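Local coordinates for uncharacterized protein (Azotobacter vinelandii, PDB 6RK0) that binds FAD and heme b as a flavocytochrome and probably acts as a low-potential terminal oxidase associated with the iron-only nitrogenase, at residues A45-M50 and T58-W63; D87-V92 and S113-G118. All coordinates share one frame; numbering follows the deposited sequence.

How the contacts relate
Both contacts are buried antiparallel strand pairs of one sheet. Strands 44-51 and 88-100 are neighbours in it, so contact 1 and contact 2 lie side by side, their centres about 9 Å apart. Backbone hydrogen bonds of His46 with Thr91 and of Gly48 with Cys89 join them. Each contact has one face turned to the second subunit. Each touches an FAD, but not the same copy. Contact 1 meets the flavin and ribityl end, largely through Pro59, Thr60 and Phe61. Contact 2 meets the adenine end, through Ser113 and Met115. Contact 2 is the longer ladder, with aliphatic side chains on one face. Contact 1 adds an imidazole, a proline and an aromatic ring.

Contact 1 (A45-M50 and T58-W63); sequences AHVGCM and TPTFFW. With FAD (flavin-adenine dinucleotide), chain F.
Ala45 and Thr60 are a hydrogen-bonded antiparallel pair in the hairpin of strands 44-51 and 54-65, part of the split beta-barrel of the pyridoxamine 5'-phosphate oxidase family. Ala45 N donates a nearly straight hydrogen bond to Thr60 O at 2.8 Å, and Thr60 N donates one back to Ala45 O. Val47 and Thr58 pair likewise, and a water bridges Val47 O and Thr58 OG1.

The non-hydrogen-bonded pair between them is His46 and Pro59. Pro59 CB sits over the flavin face at C8, 3.8 Å from that atom and equally near His46 NE2. CG lies between FAD O2' and the methyl C8M, and CD is 3.4 Å from O2'. The proline lies between the imidazole and the cofactor. His46 NE2 is hydrogen-bonded to Ser93 of the second subunit.

On the other face, Val47 CG2 meets Thr60 CG2 at 3.8 Å. Thr60 OG1, anti to N (chi1 -168°), lies over the same flavin face, 3.1 Å from FAD C4. Phe62 CG stands between its own N and carbonyl carbon (chi1 75°), which brings CD1 to 3.5 Å from Ala45 CB. The ring also packs on Val92. A serine in place of Phe62 would probably leave Ala45 CB and Val92 without this apolar neighbour.

Within these segments, main-chain atoms alone hydrogen-bond the FAD: Phe61 N donates to O4 at 3.2 Å, and FAD O2' donates to Pro59 O at 2.8 Å.

Contact 2 (D87-V92 and S113-G118); sequences DICLTV and SVMLLG. With FAD (flavin-adenine dinucleotide), chain G.
Thr91 OG1 and Met115 CG are each anti to their own carbonyl carbon (chi1 -66° and -65°). The two side chains therefore run alongside each other in the same direction, with Thr91 OG1 3.4 Å from Met115 CG. Beyond CG the methionine is fully extended. This carries CE over the face of the adenine, 3.5 Å from FAD C5A, while SD passes where ribose and base join, near C2B and C4A. Ser113 reaches the same base at its edge. Its chi1 of 61° swings OG in above its own backbone, and OG donates to FAD N1A at 2.8 Å. Thr91 OG1 has its polar partner in the second subunit, where it is hydrogen-bonded to Val57 O.

Strands 88-100 and 108-118 form a long antiparallel hairpin of the FMN-binding split barrel. Six backbone hydrogen bonds tie the segments, in both directions at Ile88 with Gly118, Leu90 with Leu116, and Val92 with Val114. CA-H...O contacts fill in between, such as Thr91 CA to Val114 O.

Cys89 shares the Thr91 and Met115 face. Its SG is 3.7 Å from Leu117 CD2 and 4.2 Å from Met115 CB. Phe56 of the second subunit packs on Leu117. The other face is aliphatic. Leu90 CD2 approaches Leu116 CD1 at 4.2 Å, and Val69 packs on both leucines.

At the far end, Asp87 CA lies 3.3 Å from Gly118 O. At the backbone angles of Gly118 a CB would collide with the carbonyl O of Leu117, which accounts for the glycine. The Asp87 carboxylate is shared: OD1 forms a salt bridge with Arg119, OD2 with Arg18, a residue of the FAD site.

Contact 1 (A45-M50 and T58-W63)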
loop_
_atom_site.group_PDB
_atom_site.type_symbol
_atom_site.label_atom_id
_atom_site.label_comp_id
_atom_site.label_asym_id
_atom_site.label_seq_id
_atom_site.Cartn_x
_atom_site.Cartn_y
_atom_site.Cartn_z
ATOM N N ALA A 45 5.270 0.421 -3.892
ATOM C CA ALA A 45 4.302 1.079 -4.776
ATOM C C ALA A 45 3.161 0.133 -5.101
ATOM O O ALA A 45 3.263 -1.087 -4.908
ATOM C CB ALA A 45 4.984 1.508 -6.069
ATOM N N HIS A 46 2.122 0.706 -5.693
ATOM C CA HIS A 46 1.002 -0.045 -6.236
ATOM C C HIS A 46 0.748 0.476 -7.641
ATOM O O HIS A 46 0.431 1.654 -7.833
ATOM C CB HIS A 46 -0.248 0.116 -5.345
ATOM C CG HIS A 46 -0.110 -0.587 -4.038
ATOM N ND1 HIS A 46 0.580 -0.061 -2.970
ATOM C CD2 HIS A 46 -0.481 -1.840 -3.654
ATOM C CE1 HIS A 46 0.617 -0.976 -2.007
ATOM N NE2 HIS A 46 -0.023 -2.060 -2.384
ATOM N N VAL A 47 0.900 -0.397 -8.633
ATOM C CA VAL A 47 0.806 -0.023 -10.047
ATOM C C VAL A 47 -0.543 -0.436 -10.595
ATOM O O VAL A 47 -0.920 -1.620 -10.489
ATOM C CB VAL A 47 1.947 -0.654 -10.867
ATOM C CG1 VAL A 47 1.755 -0.381 -12.364
ATOM C CG2 VAL A 47 3.285 -0.132 -10.400
ATOM N N GLY A 48 -1.250 0.515 -11.211
ATOM C CA GLY A 48 -2.548 0.248 -11.839
ATOM C C GLY A 48 -2.345 0.050 -13.332
ATOM O O GLY A 48 -1.686 0.846 -13.989
ATOM N N CYS A 49 -2.947 -1.016 -13.858
ATOM C CA CYS A 49 -2.772 -1.348 -15.273
ATOM C C CYS A 49 -3.968 -2.190 -15.688
ATOM O O CYS A 49 -4.294 -3.173 -15.019
ATOM C CB CYS A 49 -1.446 -2.093 -15.463
ATOM S SG CYS A 49 -1.020 -2.345 -17.217
ATOM N N MET A 50 -4.596 -1.823 -16.814
ATOM C CA MET A 50 -5.713 -2.602 -17.341
ATOM C C MET A 50 -5.198 -3.865 -18.002
ATOM O O MET A 50 -4.435 -3.780 -18.976
ATOM C CB MET A 50 -6.469 -1.747 -18.367
ATOM C CG MET A 50 -7.475 -2.506 -19.215
ATOM S SD MET A 50 -8.827 -3.155 -18.259
ATOM C CE MET A 50 -9.062 -1.778 -17.246
ATOM N N THR A 58 -1.199 -3.842 -8.761
ATOM C CA THR A 58 -0.102 -4.759 -8.453
ATOM C C THR A 58 0.835 -4.129 -7.443
ATOM O O THR A 58 1.466 -3.102 -7.766
ATOM C CB THR A 58 0.653 -5.110 -9.730
ATOM O OG1 THR A 58 -0.237 -5.733 -10.657
ATOM C CG2 THR A 58 1.825 -6.052 -9.430
ATOM N N PRO A 59 1.004 -4.709 -6.247
ATOM C CA PRO A 59 2.040 -4.216 -5.332
ATOM C C PRO A 59 3.412 -4.566 -5.871
ATOM O O PRO A 59 3.616 -5.684 -6.371
ATOM C CB PRO A 59 1.761 -4.969 -4.031
ATOM C CG PRO A 59 0.717 -5.943 -4.293
ATOM C CD PRO A 59 0.262 -5.859 -5.695
ATOM N N THR A 60 4.362 -3.633 -5.769
ATOM C CA THR A 60 5.702 -3.916 -6.259
ATOM C C THR A 60 6.700 -2.984 -5.585
ATOM O O THR A 60 6.356 -1.881 -5.162
ATOM C CB THR A 60 5.730 -3.788 -7.786
ATOM O OG1 THR A 60 6.950 -4.333 -8.262
ATOM C CG2 THR A 60 5.542 -2.319 -8.249
ATOM N N PHE A 61 7.953 -3.415 -5.518
ATOM C CA PHE A 61 9.025 -2.509 -5.117
ATOM C C PHE A 61 9.341 -1.528 -6.244
ATOM O O PHE A 61 9.106 -1.826 -7.422
ATOM C CB PHE A 61 10.277 -3.293 -4.706
ATOM C CG PHE A 61 10.317 -3.617 -3.215
ATOM C CD1 PHE A 61 9.118 -3.793 -2.457
ATOM C CD2 PHE A 61 11.497 -3.552 -2.529
ATOM C CE1 PHE A 61 9.160 -4.081 -1.075
ATOM C CE2 PHE A 61 11.559 -3.857 -1.174
ATOM C CZ PHE A 61 10.400 -4.109 -0.439
ATOM N N PHE A 62 9.903 -0.366 -5.883
ATOM C CA PHE A 62 10.388 0.577 -6.885
ATOM C C PHE A 62 11.562 1.336 -6.332
ATOM O O PHE A 62 11.783 1.382 -5.117
ATOM C CB PHE A 62 9.283 1.576 -7.319
ATOM C CG PHE A 62 9.022 2.635 -6.281
ATOM C CD1 PHE A 62 8.294 2.354 -5.129
ATOM C CD2 PHE A 62 9.632 3.870 -6.376
ATOM C CE1 PHE A 62 8.157 3.281 -4.134
ATOM C CE2 PHE A 62 9.502 4.818 -5.376
ATOM C CZ PHE A 62 8.759 4.529 -4.255
ATOM N N TRP A 63 12.318 1.947 -7.251
ATOM C CA TRP A 63 13.412 2.819 -6.848
ATOM C C TRP A 63 13.436 4.042 -7.758
ATOM O O TRP A 63 12.972 3.986 -8.895
ATOM C CB TRP A 63 14.762 2.092 -6.807
ATOM C CG TRP A 63 15.318 1.637 -8.103
ATOM C CD1 TRP A 63 16.369 2.225 -8.781
ATOM C CD2 TRP A 63 14.946 0.473 -8.887
ATOM N NE1 TRP A 63 16.635 1.505 -9.916
ATOM C CE2 TRP A 63 15.809 0.422 -10.000
ATOM C CE3 TRP A 63 14.000 -0.550 -8.732
ATOM C CZ2 TRP A 63 15.733 -0.621 -10.957
ATOM C CZ3 TRP A 63 13.945 -1.599 -9.664
ATOM C CH2 TRP A 63 14.792 -1.600 -10.773
HETATM P PA FAD F . -0.134 -13.432 -12.584
HETATM O O1A FAD F . 0.192 -14.670 -11.847
HETATM O O2A FAD F . -0.031 -13.433 -14.056
HETATM O O5B FAD F . -1.573 -12.905 -12.160
HETATM C C5B FAD F . -2.713 -13.785 -12.276
HETATM C C4B FAD F . -3.624 -13.572 -11.111
HETATM O O4B FAD F . -2.936 -13.885 -9.880
HETATM C C3B FAD F . -4.091 -12.134 -10.905
HETATM O O3B FAD F . -5.139 -11.763 -11.795
HETATM C C2B FAD F . -4.485 -12.148 -9.426
HETATM O O2B FAD F . -5.786 -12.688 -9.274
HETATM C C1B FAD F . -3.446 -13.102 -8.816
HETATM N N9A FAD F . -2.327 -12.387 -8.195
HETATM C C8A FAD F . -1.195 -11.927 -8.801
HETATM N N7A FAD F . -0.402 -11.266 -7.993
HETATM C C5A FAD F . -1.063 -11.292 -6.771
HETATM C C6A FAD F . -0.746 -10.754 -5.507
HETATM N N6A FAD F . 0.353 -10.031 -5.244
HETATM N N1A FAD F . -1.648 -10.937 -4.511
HETATM C C2A FAD F . -2.766 -11.631 -4.762
HETATM N N3A FAD F . -3.163 -12.182 -5.918
HETATM C C4A FAD F . -2.260 -11.971 -6.881
HETATM N N1 FAD F . 6.562 -8.549 -8.104
HETATM C C2 FAD F . 7.615 -8.193 -8.901
HETATM O O2 FAD F . 7.737 -8.639 -10.042
HETATM N N3 FAD F . 8.553 -7.312 -8.445
HETATM C C4 FAD F . 8.535 -6.715 -7.199
HETATM O O4 FAD F . 9.381 -5.870 -6.888
HETATM C C4X FAD F . 7.455 -7.150 -6.336
HETATM N N5 FAD F . 7.404 -6.661 -5.094
HETATM C C5X FAD F . 6.292 -6.998 -4.318
HETATM C C6 FAD F . 6.170 -6.451 -3.034
HETATM C C7 FAD F . 5.069 -6.748 -2.228
HETATM C C7M FAD F . 4.980 -6.163 -0.843
HETATM C C8 FAD F . 4.086 -7.629 -2.705
HETATM C C8M FAD F . 2.864 -7.954 -1.898
HETATM C C9 FAD F . 4.223 -8.202 -3.973
HETATM C C9A FAD F . 5.320 -7.906 -4.781
HETATM N N10 FAD F . 5.494 -8.475 -6.062
HETATM C C10 FAD F . 6.506 -8.060 -6.881
HETATM C "C1'" FAD F . 4.536 -9.441 -6.624
HETATM C "C2'" FAD F . 3.485 -8.777 -7.505
HETATM O "O2'" FAD F . 2.481 -8.187 -6.693
HETATM C "C3'" FAD F . 2.833 -9.796 -8.437
HETATM O "O3'" FAD F . 2.255 -10.837 -7.655
HETATM C "C4'" FAD F . 3.791 -10.406 -9.453
HETATM O "O4'" FAD F . 4.537 -9.368 -10.097
HETATM C "C5'" FAD F . 3.070 -11.248 -10.475
HETATM O "O5'" FAD F . 2.076 -10.420 -11.136
HETATM P P FAD F . 1.399 -10.904 -12.462
HETATM O O1P FAD F . 2.427 -11.195 -13.527
HETATM O O2P FAD F . 0.309 -9.917 -12.782
HETATM O O3P FAD F . 0.743 -12.273 -11.969
HETATM O O HOH W 1 -1.320 -3.756 -12.301
#

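Contact 2 (D87-V92 and S113-G118)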
loop_
_atom_site.group_PDB
_atom_site.type_symbol
_atom_site.label_atom_id
_atom_site.label_comp_id
_atom_site.label_asym_id
_atom_site.label_seq_id
_atom_site.Cartn_x
_atom_site.Cartn_y
_atom_site.Cartn_z
ATOM N N ASP A 87 -1.410 4.309 -20.744
ATOM C CA ASP A 87 -0.988 5.132 -19.631
ATOM C C ASP A 87 -1.426 4.455 -18.327
ATOM O O ASP A 87 -2.562 3.988 -18.204
ATOM C CB ASP A 87 -1.613 6.528 -19.698
ATOM C CG ASP A 87 -1.014 7.434 -20.763
ATOM O OD1 ASP A 87 -0.190 6.970 -21.590
ATOM O OD2 ASP A 87 -1.387 8.633 -20.793
ATOM N N ILE A 88 -0.510 4.409 -17.368
ATOM C CA ILE A 88 -0.725 3.780 -16.067
ATOM C C ILE A 88 -0.733 4.816 -14.953
ATOM O O ILE A 88 -0.425 5.997 -15.139
ATOM C CB ILE A 88 0.302 2.669 -15.809
ATOM C CG1 ILE A 88 1.727 3.236 -15.768
ATOM C CG2 ILE A 88 0.122 1.522 -16.802
ATOM C CD1 ILE A 88 2.770 2.287 -15.218
ATOM N N CYS A 89 -1.068 4.325 -13.758
ATOM C CA CYS A 89 -0.949 5.092 -12.522
ATOM C C CYS A 89 -0.052 4.290 -11.595
ATOM O O CYS A 89 -0.332 3.129 -11.326
ATOM C CB CYS A 89 -2.317 5.263 -11.881
ATOM S SG CYS A 89 -2.332 6.135 -10.276
ATOM N N LEU A 90 0.978 4.925 -11.054
ATOM C CA LEU A 90 1.834 4.320 -10.027
ATOM C C LEU A 90 1.604 5.137 -8.754
ATOM O O LEU A 90 1.889 6.345 -8.718
ATOM C CB LEU A 90 3.288 4.312 -10.490
ATOM C CG LEU A 90 4.275 3.592 -9.573
ATOM C CD1 LEU A 90 5.488 3.125 -10.372
ATOM C CD2 LEU A 90 4.711 4.490 -8.405
ATOM N N THR A 91 1.041 4.497 -7.729
ATOM C CA THR A 91 0.721 5.152 -6.473
ATOM C C THR A 91 1.675 4.687 -5.394
ATOM O O THR A 91 1.937 3.482 -5.246
ATOM C CB THR A 91 -0.741 4.857 -6.084
ATOM O OG1 THR A 91 -1.564 5.497 -7.060
ATOM C CG2 THR A 91 -1.066 5.355 -4.679
ATOM N N VAL A 92 2.155 5.629 -4.584
ATOM C CA VAL A 92 2.977 5.336 -3.427
ATOM C C VAL A 92 2.303 5.981 -2.243
ATOM O O VAL A 92 2.131 7.205 -2.212
ATOM C CB VAL A 92 4.414 5.852 -3.611
ATOM C CG1 VAL A 92 5.203 5.607 -2.337
ATOM C CG2 VAL A 92 5.073 5.170 -4.811
ATOM N N SER A 113 1.033 10.688 0.123
ATOM C CA SER A 113 0.790 9.865 -1.051
ATOM C C SER A 113 1.124 10.617 -2.318
ATOM O O SER A 113 0.920 11.842 -2.411
ATOM C CB SER A 113 -0.591 9.267 -1.125
ATOM O OG SER A 113 -1.568 10.226 -1.180
ATOM N N VAL A 114 1.621 9.872 -3.295
ATOM C CA VAL A 114 1.919 10.427 -4.610
ATOM C C VAL A 114 1.382 9.486 -5.671
ATOM O O VAL A 114 1.464 8.257 -5.528
ATOM C CB VAL A 114 3.421 10.743 -4.795
ATOM C CG1 VAL A 114 4.279 9.495 -4.621
ATOM C CG2 VAL A 114 3.688 11.447 -6.152
ATOM N N MET A 115 0.819 10.075 -6.726
ATOM C CA MET A 115 0.402 9.350 -7.922
ATOM C C MET A 115 1.239 9.892 -9.068
ATOM O O MET A 115 1.288 11.108 -9.299
ATOM C CB MET A 115 -1.084 9.522 -8.224
ATOM C CG MET A 115 -1.974 8.908 -7.163
ATOM S SD MET A 115 -3.701 9.167 -7.583
ATOM C CE MET A 115 -4.512 8.466 -6.140
ATOM N N LEU A 116 1.865 8.983 -9.796
ATOM C CA LEU A 116 2.607 9.256 -11.026
ATOM C C LEU A 116 1.840 8.686 -12.191
ATOM O O LEU A 116 1.463 7.501 -12.184
ATOM C CB LEU A 116 3.981 8.576 -11.001
ATOM C CG LEU A 116 4.883 8.854 -9.826
ATOM C CD1 LEU A 116 6.197 8.140 -9.984
ATOM C CD2 LEU A 116 5.085 10.344 -9.578
ATOM N N LEU A 117 1.587 9.513 -13.204
ATOM C CA LEU A 117 0.807 9.089 -14.355
ATOM C C LEU A 117 1.659 9.115 -15.618
ATOM O O LEU A 117 2.560 9.953 -15.761
ATOM C CB LEU A 117 -0.373 10.038 -14.590
ATOM C CG LEU A 117 -1.368 10.129 -13.443
ATOM C CD1 LEU A 117 -2.589 10.844 -13.887
ATOM C CD2 LEU A 117 -1.687 8.782 -12.732
ATOM N N GLY A 118 1.319 8.240 -16.545
ATOM C CA GLY A 118 1.858 8.367 -17.890
ATOM C C GLY A 118 2.256 7.045 -18.489
ATOM O O GLY A 118 1.818 5.972 -18.084
HETATM P PA FAD G . -9.964 13.793 -7.025
HETATM O O1A FAD G . -9.563 15.034 -6.320
HETATM O O2A FAD G . -11.228 13.817 -7.821
HETATM O O5B FAD G . -8.761 13.280 -7.929
HETATM C C5B FAD G . -8.214 14.155 -8.939
HETATM C C4B FAD G . -6.725 13.948 -9.019
HETATM O O4B FAD G . -6.137 14.237 -7.733
HETATM C C3B FAD G . -6.268 12.526 -9.305
HETATM O O3B FAD G . -6.395 12.183 -10.670
HETATM C C2B FAD G . -4.843 12.538 -8.760
HETATM O O2B FAD G . -3.983 13.086 -9.729
HETATM C C1B FAD G . -4.971 13.455 -7.543
HETATM N N9A FAD G . -5.129 12.716 -6.291
HETATM C C8A FAD G . -6.281 12.254 -5.719
HETATM N N7A FAD G . -6.075 11.565 -4.626
HETATM C C5A FAD G . -4.701 11.559 -4.476
HETATM C C6A FAD G . -3.851 10.984 -3.502
HETATM N N6A FAD G . -4.279 10.238 -2.465
HETATM N N1A FAD G . -2.518 11.156 -3.660
HETATM C C2A FAD G . -2.080 11.870 -4.700
HETATM N N3A FAD G . -2.772 12.453 -5.680
HETATM C C4A FAD G . -4.103 12.268 -5.493
HETATM N N1 FAD G . -10.173 8.758 0.889
HETATM C C2 FAD G . -11.443 8.407 1.258
HETATM O O2 FAD G . -12.438 8.883 0.695
HETATM N N3 FAD G . -11.639 7.476 2.254
HETATM C C4 FAD G . -10.649 6.845 2.941
HETATM O O4 FAD G . -10.895 5.974 3.776
HETATM C C4X FAD G . -9.314 7.269 2.580
HETATM N N5 FAD G . -8.270 6.726 3.236
HETATM C C5X FAD G . -6.986 7.079 2.817
HETATM C C6 FAD G . -5.879 6.472 3.439
HETATM C C7 FAD G . -4.577 6.769 3.036
HETATM C C7M FAD G . -3.402 6.119 3.733
HETATM C C8 FAD G . -4.380 7.684 1.978
HETATM C C8M FAD G . -3.014 7.971 1.454
HETATM C C9 FAD G . -5.478 8.309 1.393
HETATM C C9A FAD G . -6.770 8.005 1.778
HETATM N N10 FAD G . -7.900 8.627 1.199
HETATM C C10 FAD G . -9.178 8.212 1.528
HETATM C "C1'" FAD G . -7.775 9.634 0.132
HETATM C "C2'" FAD G . -7.923 9.024 -1.250
HETATM O "O2'" FAD G . -6.694 8.438 -1.643
HETATM C "C3'" FAD G . -8.322 10.092 -2.265
HETATM O "O3'" FAD G . -7.354 11.132 -2.262
HETATM C "C4'" FAD G . -9.701 10.685 -2.000
HETATM O "O4'" FAD G . -10.649 9.631 -1.830
HETATM C "C5'" FAD G . -10.152 11.543 -3.153
HETATM O "O5'" FAD G . -10.090 10.781 -4.378
HETATM P P FAD G . -10.787 11.285 -5.700
HETATM O O1P FAD G . -12.241 11.605 -5.475
HETATM O O2P FAD G . -10.434 10.288 -6.794
HETATM O O3P FAD G . -9.965 12.631 -5.948
#